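Local coordinates for nucleoporin GLE1 (Saccharomyces cerevisiae, PDB 6B4E), which acts as a component of the nuclear pore complex, where it serves in mRNA export and binds inositol hexakisphosphate, at residues W234-A239 and R277-A282; Q241-Y246 and K252-I257. All coordinates share one frame; numbering follows the deposited sequence.

Overall arrangement
Both contacts belong to the C-terminal, all-helical portion of GLE1 and lie on the same side of the chain's centre, their own centres about 10 Å apart. Three of the four segments come from the long helical run 225-264, which turns back on itself between 241-246 and 252-257 to make contact 2. Contact 1 then closes a wider loop around it, bringing helix 271-284 against residues 234-239. The two are therefore nested along the chain, and their side chains form one continuous apolar layer: Trp-234 meets Phe-242 edge-to-face, while Trp-235 reaches Leu-254 and Ile-257. Helix 271-284 and both arms of 225-264 thus share one apolar interior within the region that interacts with NUP42, DBP5 and GFD1.

Contact 1. Residues W234-A239 and R277-A282; sequences WWDAAA and RILLEA
Trp-235 and Leu-279 carry the apolar part of this helix-helix contact. The indole projects from its own helix with CG anti to the backbone N (chi1 -171°), presenting a face to the neighbouring helix. CB of Leu-279 settles over that face in a CH-pi contact, 3.8 Å from the centroid of the five-membered ring and 11° off its normal. The CD1 methyl of the same leucine lies 3.8 Å from Trp-235 CG, so the aliphatic chain runs from the five-membered ring back toward the indole's root. CB of Ala-239 rests on the opposite face, and the ring is sandwiched. Farther out, the six-membered ring packs closely on the partner's backbone: Trp-235 CZ2 lies 3.6 Å from Leu-279 O, and Trp-235 CH2 abuts the backbone of Leu-280.

The polar link is indirect. Trp-235 NE1 donates to a water at 2.9 Å, and this water in turn donates to the carbonyl oxygen of Leu-279 at 2.8 Å. One molecule thereby satisfies the indole N-H and joins side chain to backbone across a gap that NE1 does not span itself.

A mixed contact borders the pair: Asp-236 OD2 touches Leu-279 CD2 at 3.5 Å, the two side chains lying nearly perpendicular. The other oxygen of the carboxylate, OD1, makes a salt bridge with Arg-275, one turn before Leu-279 on helix 271-284.

With segment axes 11.2 Å apart and inclined by only 31°, the arrangement is a near-parallel helix pair centred on a sandwiched tryptophan, here joining helix 271-284 to the run 225-264 in the C-terminal, all-helical part of GLE1.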
loop_
_atom_site.group_PDB
_atom_site.type_symbol
_atom_site.label_atom_id
_atom_site.label_comp_id
_atom_site.label_asym_id
_atom_site.label_seq_id
_atom_site.Cartn_x
_atom_site.Cartn_y
_atom_site.Cartn_z
ATOM N N TRP A 234 2.537 5.997 6.039
ATOM C CA TRP A 234 1.511 6.584 5.185
ATOM C C TRP A 234 1.541 8.104 5.265
ATOM O O TRP A 234 1.516 8.796 4.239
ATOM C CB TRP A 234 0.130 6.061 5.589
ATOM C CG TRP A 234 -0.953 6.768 4.838
ATOM C CD1 TRP A 234 -1.483 6.412 3.633
ATOM C CD2 TRP A 234 -1.597 7.990 5.216
ATOM N NE1 TRP A 234 -2.417 7.333 3.240
ATOM C CE2 TRP A 234 -2.506 8.312 4.187
ATOM C CE3 TRP A 234 -1.494 8.841 6.318
ATOM C CZ2 TRP A 234 -3.315 9.436 4.238
ATOM C CZ3 TRP A 234 -2.301 9.969 6.363
ATOM C CH2 TRP A 234 -3.176 10.253 5.329
ATOM N N TRP A 235 1.587 8.638 6.487
ATOM C CA TRP A 235 1.549 10.083 6.712
ATOM C C TRP A 235 2.692 10.796 5.999
ATOM O O TRP A 235 2.470 11.775 5.278
ATOM C CB TRP A 235 1.608 10.341 8.213
ATOM C CG TRP A 235 1.369 11.747 8.717
ATOM C CD1 TRP A 235 2.110 12.865 8.466
ATOM C CD2 TRP A 235 0.342 12.141 9.623
ATOM N NE1 TRP A 235 1.598 13.943 9.166
ATOM C CE2 TRP A 235 0.502 13.516 9.877
ATOM C CE3 TRP A 235 -0.714 11.458 10.234
ATOM C CZ2 TRP A 235 -0.336 14.217 10.742
ATOM C CZ3 TRP A 235 -1.555 12.160 11.080
ATOM C CH2 TRP A 235 -1.363 13.524 11.326
ATOM N N ASP A 236 3.920 10.311 6.190
ATOM C CA ASP A 236 5.081 10.916 5.549
ATOM C C ASP A 236 4.959 10.895 4.032
ATOM O O ASP A 236 5.507 11.774 3.356
ATOM C CB ASP A 236 6.369 10.193 5.971
ATOM C CG ASP A 236 6.851 10.581 7.359
ATOM O OD1 ASP A 236 7.419 9.704 8.036
ATOM O OD2 ASP A 236 6.705 11.747 7.757
ATOM N N ALA A 237 4.277 9.886 3.480
ATOM C CA ALA A 237 4.112 9.734 2.043
ATOM C C ALA A 237 2.933 10.505 1.448
ATOM O O ALA A 237 2.977 10.835 0.256
ATOM C CB ALA A 237 3.909 8.255 1.686
ATOM N N ALA A 238 1.862 10.775 2.224
ATOM C CA ALA A 238 0.613 11.201 1.598
ATOM C C ALA A 238 -0.236 12.165 2.414
ATOM O O ALA A 238 -1.262 12.609 1.896
ATOM C CB ALA A 238 -0.226 9.960 1.255
ATOM N N ALA A 239 0.140 12.539 3.643
ATOM C CA ALA A 239 -0.774 13.365 4.444
ATOM C C ALA A 239 -1.064 14.710 3.778
ATOM O O ALA A 239 -2.211 15.185 3.793
ATOM C CB ALA A 239 -0.221 13.572 5.851
ATOM N N ARG A 277 2.197 10.576 16.954
ATOM C CA ARG A 277 1.836 11.774 17.703
ATOM C C ARG A 277 2.771 12.933 17.362
ATOM O O ARG A 277 2.337 14.084 17.300
ATOM C CB ARG A 277 1.848 11.485 19.205
ATOM C CG ARG A 277 1.635 12.734 20.056
ATOM C CD ARG A 277 1.317 12.403 21.502
ATOM N NE ARG A 277 0.041 11.712 21.648
ATOM C CZ ARG A 277 -1.144 12.313 21.711
ATOM N NH1 ARG A 277 -2.248 11.585 21.851
ATOM N NH2 ARG A 277 -1.235 13.636 21.634
ATOM N N ILE A 278 4.059 12.650 17.136
ATOM C CA ILE A 278 4.993 13.703 16.725
ATOM C C ILE A 278 4.583 14.294 15.376
ATOM O O ILE A 278 4.684 15.516 15.164
ATOM C CB ILE A 278 6.429 13.140 16.685
ATOM C CG1 ILE A 278 6.910 12.842 18.120
ATOM C CG2 ILE A 278 7.367 14.080 15.946
ATOM C CD1 ILE A 278 7.028 14.050 19.016
ATOM N N LEU A 279 4.129 13.440 14.444
ATOM C CA LEU A 279 3.651 13.922 13.147
ATOM C C LEU A 279 2.402 14.777 13.312
ATOM O O LEU A 279 2.270 15.839 12.672
ATOM C CB LEU A 279 3.368 12.750 12.211
ATOM C CG LEU A 279 4.595 11.953 11.761
ATOM C CD1 LEU A 279 4.243 10.701 11.036
ATOM C CD2 LEU A 279 5.520 12.790 10.862
ATOM N N LEU A 280 1.467 14.331 14.162
ATOM C CA LEU A 280 0.301 15.158 14.454
ATOM C C LEU A 280 0.741 16.523 14.968
ATOM O O LEU A 280 0.224 17.560 14.536
ATOM C CB LEU A 280 -0.593 14.471 15.492
ATOM C CG LEU A 280 -1.730 15.331 16.088
ATOM C CD1 LEU A 280 -2.963 15.224 15.251
ATOM C CD2 LEU A 280 -2.038 14.977 17.538
ATOM N N GLU A 281 1.700 16.538 15.892
ATOM C CA GLU A 281 2.152 17.792 16.480
ATOM C C GLU A 281 2.792 18.709 15.447
ATOM O O GLU A 281 2.630 19.936 15.515
ATOM C CB GLU A 281 3.137 17.520 17.617
ATOM C CG GLU A 281 2.509 16.855 18.814
ATOM C CD GLU A 281 3.529 16.368 19.848
ATOM O OE1 GLU A 281 4.764 16.552 19.652
ATOM O OE2 GLU A 281 3.075 15.816 20.870
ATOM N N ALA A 282 3.549 18.148 14.511
ATOM C CA ALA A 282 4.153 18.973 13.473
ATOM C C ALA A 282 3.085 19.631 12.611
ATOM O O ALA A 282 3.219 20.793 12.219
ATOM C CB ALA A 282 5.088 18.112 12.619
HETATM O O HOH W 1 2.888 16.345 10.008
#

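Contact 2. Residues Q241-Y246 and K252-I257; sequences QFLQAY and KLLILI
Phe-242, Leu-253 and Leu-254 form the buried part of a contact made entirely by apolar side chains. A chi1 of -169° turns Phe-242 CG away from its own N and beside the carbonyl carbon, which stands the ring out toward the returning segment, where two of its carbons meet two successive leucines. Phe-242 CZ meets Leu-253 CD2 at 4.1 Å; that methyl arrives at the ring's edge, near its plane, and the two side chains cross almost perpendicularly. On the other leucine, CD2 of Leu-254 comes obliquely to Phe-242 CD2, also at 4.1 Å, as the two side chains run antiparallel alongside one another.

Leu-254 divides its work between its branches. While CD2 serves the phenylalanine, the other methyl is turned to the forked end of Leu-243: Leu-254 CD1 lies 3.9 Å from Leu-243 CG and nearly as close to the CD2 of that residue. This is the less enclosed side of the contact: Leu-243 remains partly exposed, its CB does not aim at the partner, and the fork reaches Leu-254 from the flank. No hydrogen bond links the two segments; what passes between them is apolar packing.

The segment axes stay 11.3 Å apart at an angle of 137°, the geometry of a bent helical hairpin within the single run 225-264. Around it, Leu-212 of helix 206-216 packs on Leu-253, and Trp-283 of helix 271-284 covers both Leu-243 and Leu-254. A chain of another protein also packs on Leu-253 and Tyr-246, and Lys-252 NZ hydrogen-bonds to the backbone of that other chain, consistent with the partner-binding role of this region; the hairpin is bordered by helices 206-216 and 271-284 and by a chain of another protein.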
loop_
_atom_site.group_PDB
_atom_site.type_symbol
_atom_site.label_atom_id
_atom_site.label_comp_id
_atom_site.label_asym_id
_atom_site.label_seq_id
_atom_site.Cartn_x
_atom_site.Cartn_y
_atom_site.Cartn_z
ATOM N N GLN A 241 -1.268 15.474 0.648
ATOM C CA GLN A 241 -2.201 15.316 -0.454
ATOM C C GLN A 241 -3.566 14.829 0.017
ATOM O O GLN A 241 -4.580 15.117 -0.628
ATOM C CB GLN A 241 -1.621 14.352 -1.484
ATOM C CG GLN A 241 -0.396 14.872 -2.188
ATOM C CD GLN A 241 0.867 14.767 -1.348
ATOM O OE1 GLN A 241 0.978 13.932 -0.439
ATOM N NE2 GLN A 241 1.846 15.605 -1.668
ATOM N N PHE A 242 -3.604 14.076 1.115
ATOM C CA PHE A 242 -4.872 13.646 1.703
ATOM C C PHE A 242 -5.680 14.849 2.164
ATOM O O PHE A 242 -6.886 14.931 1.925
ATOM C CB PHE A 242 -4.572 12.707 2.873
ATOM C CG PHE A 242 -5.771 11.967 3.431
ATOM C CD1 PHE A 242 -6.420 10.993 2.687
ATOM C CD2 PHE A 242 -6.186 12.196 4.731
ATOM C CE1 PHE A 242 -7.486 10.300 3.216
ATOM C CE2 PHE A 242 -7.264 11.508 5.261
ATOM C CZ PHE A 242 -7.905 10.552 4.503
ATOM N N LEU A 243 -5.013 15.807 2.805
ATOM C CA LEU A 243 -5.666 17.056 3.182
ATOM C C LEU A 243 -6.148 17.840 1.968
ATOM O O LEU A 243 -7.214 18.473 2.015
ATOM C CB LEU A 243 -4.708 17.913 4.019
ATOM C CG LEU A 243 -4.469 17.391 5.426
ATOM C CD1 LEU A 243 -3.249 18.063 6.021
ATOM C CD2 LEU A 243 -5.663 17.664 6.289
ATOM N N GLN A 244 -5.361 17.855 0.889
ATOM C CA GLN A 244 -5.803 18.506 -0.342
ATOM C C GLN A 244 -7.085 17.882 -0.855
ATOM O O GLN A 244 -7.990 18.585 -1.333
ATOM C CB GLN A 244 -4.710 18.419 -1.407
ATOM C CG GLN A 244 -3.495 19.245 -1.039
ATOM C CD GLN A 244 -2.287 19.009 -1.939
ATOM O OE1 GLN A 244 -2.256 18.106 -2.774
ATOM N NE2 GLN A 244 -1.260 19.805 -1.726
ATOM N N ALA A 245 -7.179 16.560 -0.757
ATOM C CA ALA A 245 -8.298 15.845 -1.354
ATOM C C ALA A 245 -9.568 16.022 -0.536
ATOM O O ALA A 245 -10.646 16.234 -1.101
ATOM C CB ALA A 245 -7.960 14.361 -1.482
ATOM N N TYR A 246 -9.478 15.901 0.794
ATOM C CA TYR A 246 -10.678 15.824 1.624
ATOM C C TYR A 246 -10.770 16.903 2.700
ATOM O O TYR A 246 -11.692 16.841 3.528
ATOM C CB TYR A 246 -10.771 14.433 2.277
ATOM C CG TYR A 246 -10.817 13.275 1.303
ATOM C CD1 TYR A 246 -11.843 13.137 0.400
ATOM C CD2 TYR A 246 -9.818 12.289 1.309
ATOM C CE1 TYR A 246 -11.881 12.062 -0.501
ATOM C CE2 TYR A 246 -9.857 11.221 0.420
ATOM C CZ TYR A 246 -10.882 11.113 -0.482
ATOM O OH TYR A 246 -10.929 10.047 -1.367
ATOM N N LYS A 252 -10.349 15.808 10.281
ATOM C CA LYS A 252 -10.969 15.049 11.363
ATOM C C LYS A 252 -10.354 13.660 11.477
ATOM O O LYS A 252 -10.174 13.138 12.583
ATOM C CB LYS A 252 -12.475 14.933 11.136
ATOM C CG LYS A 252 -13.201 16.266 11.269
ATOM C CD LYS A 252 -14.524 16.291 10.519
ATOM C CE LYS A 252 -15.473 15.219 10.989
ATOM N NZ LYS A 252 -16.791 15.303 10.267
ATOM N N LEU A 253 -10.030 13.037 10.342
ATOM C CA LEU A 253 -9.520 11.674 10.396
ATOM C C LEU A 253 -8.062 11.658 10.840
ATOM O O LEU A 253 -7.640 10.736 11.550
ATOM C CB LEU A 253 -9.718 11.006 9.028
ATOM C CG LEU A 253 -9.477 9.502 8.914
ATOM C CD1 LEU A 253 -10.055 8.739 10.089
ATOM C CD2 LEU A 253 -10.072 9.005 7.623
ATOM N N LEU A 254 -7.281 12.676 10.459
ATOM C CA LEU A 254 -5.909 12.774 10.960
ATOM C C LEU A 254 -5.889 13.008 12.460
ATOM O O LEU A 254 -5.038 12.451 13.173
ATOM C CB LEU A 254 -5.143 13.894 10.253
ATOM C CG LEU A 254 -4.885 13.722 8.751
ATOM C CD1 LEU A 254 -3.872 14.791 8.326
ATOM C CD2 LEU A 254 -4.376 12.352 8.407
ATOM N N ILE A 255 -6.802 13.842 12.963
ATOM C CA ILE A 255 -6.915 14.022 14.408
ATOM C C ILE A 255 -7.290 12.704 15.074
ATOM O O ILE A 255 -6.799 12.377 16.159
ATOM C CB ILE A 255 -7.930 15.135 14.723
ATOM C CG1 ILE A 255 -7.390 16.478 14.207
ATOM C CG2 ILE A 255 -8.247 15.190 16.225
ATOM C CD1 ILE A 255 -8.391 17.582 14.186
ATOM N N LEU A 256 -8.178 11.933 14.450
ATOM C CA LEU A 256 -8.615 10.688 15.064
ATOM C C LEU A 256 -7.450 9.714 15.192
ATOM O O LEU A 256 -7.261 9.111 16.252
ATOM C CB LEU A 256 -9.765 10.074 14.271
ATOM C CG LEU A 256 -10.466 8.904 14.969
ATOM C CD1 LEU A 256 -11.200 9.352 16.250
ATOM C CD2 LEU A 256 -11.433 8.277 14.028
ATOM N N ILE A 257 -6.633 9.560 14.137
ATOM C CA ILE A 257 -5.509 8.616 14.248
ATOM C C ILE A 257 -4.399 9.182 15.128
ATOM O O ILE A 257 -3.770 8.449 15.900
ATOM C CB ILE A 257 -4.951 8.187 12.867
ATOM C CG1 ILE A 257 -4.436 9.354 11.997
ATOM C CG2 ILE A 257 -5.972 7.382 12.133
ATOM C CD1 ILE A 257 -3.582 8.876 10.808
#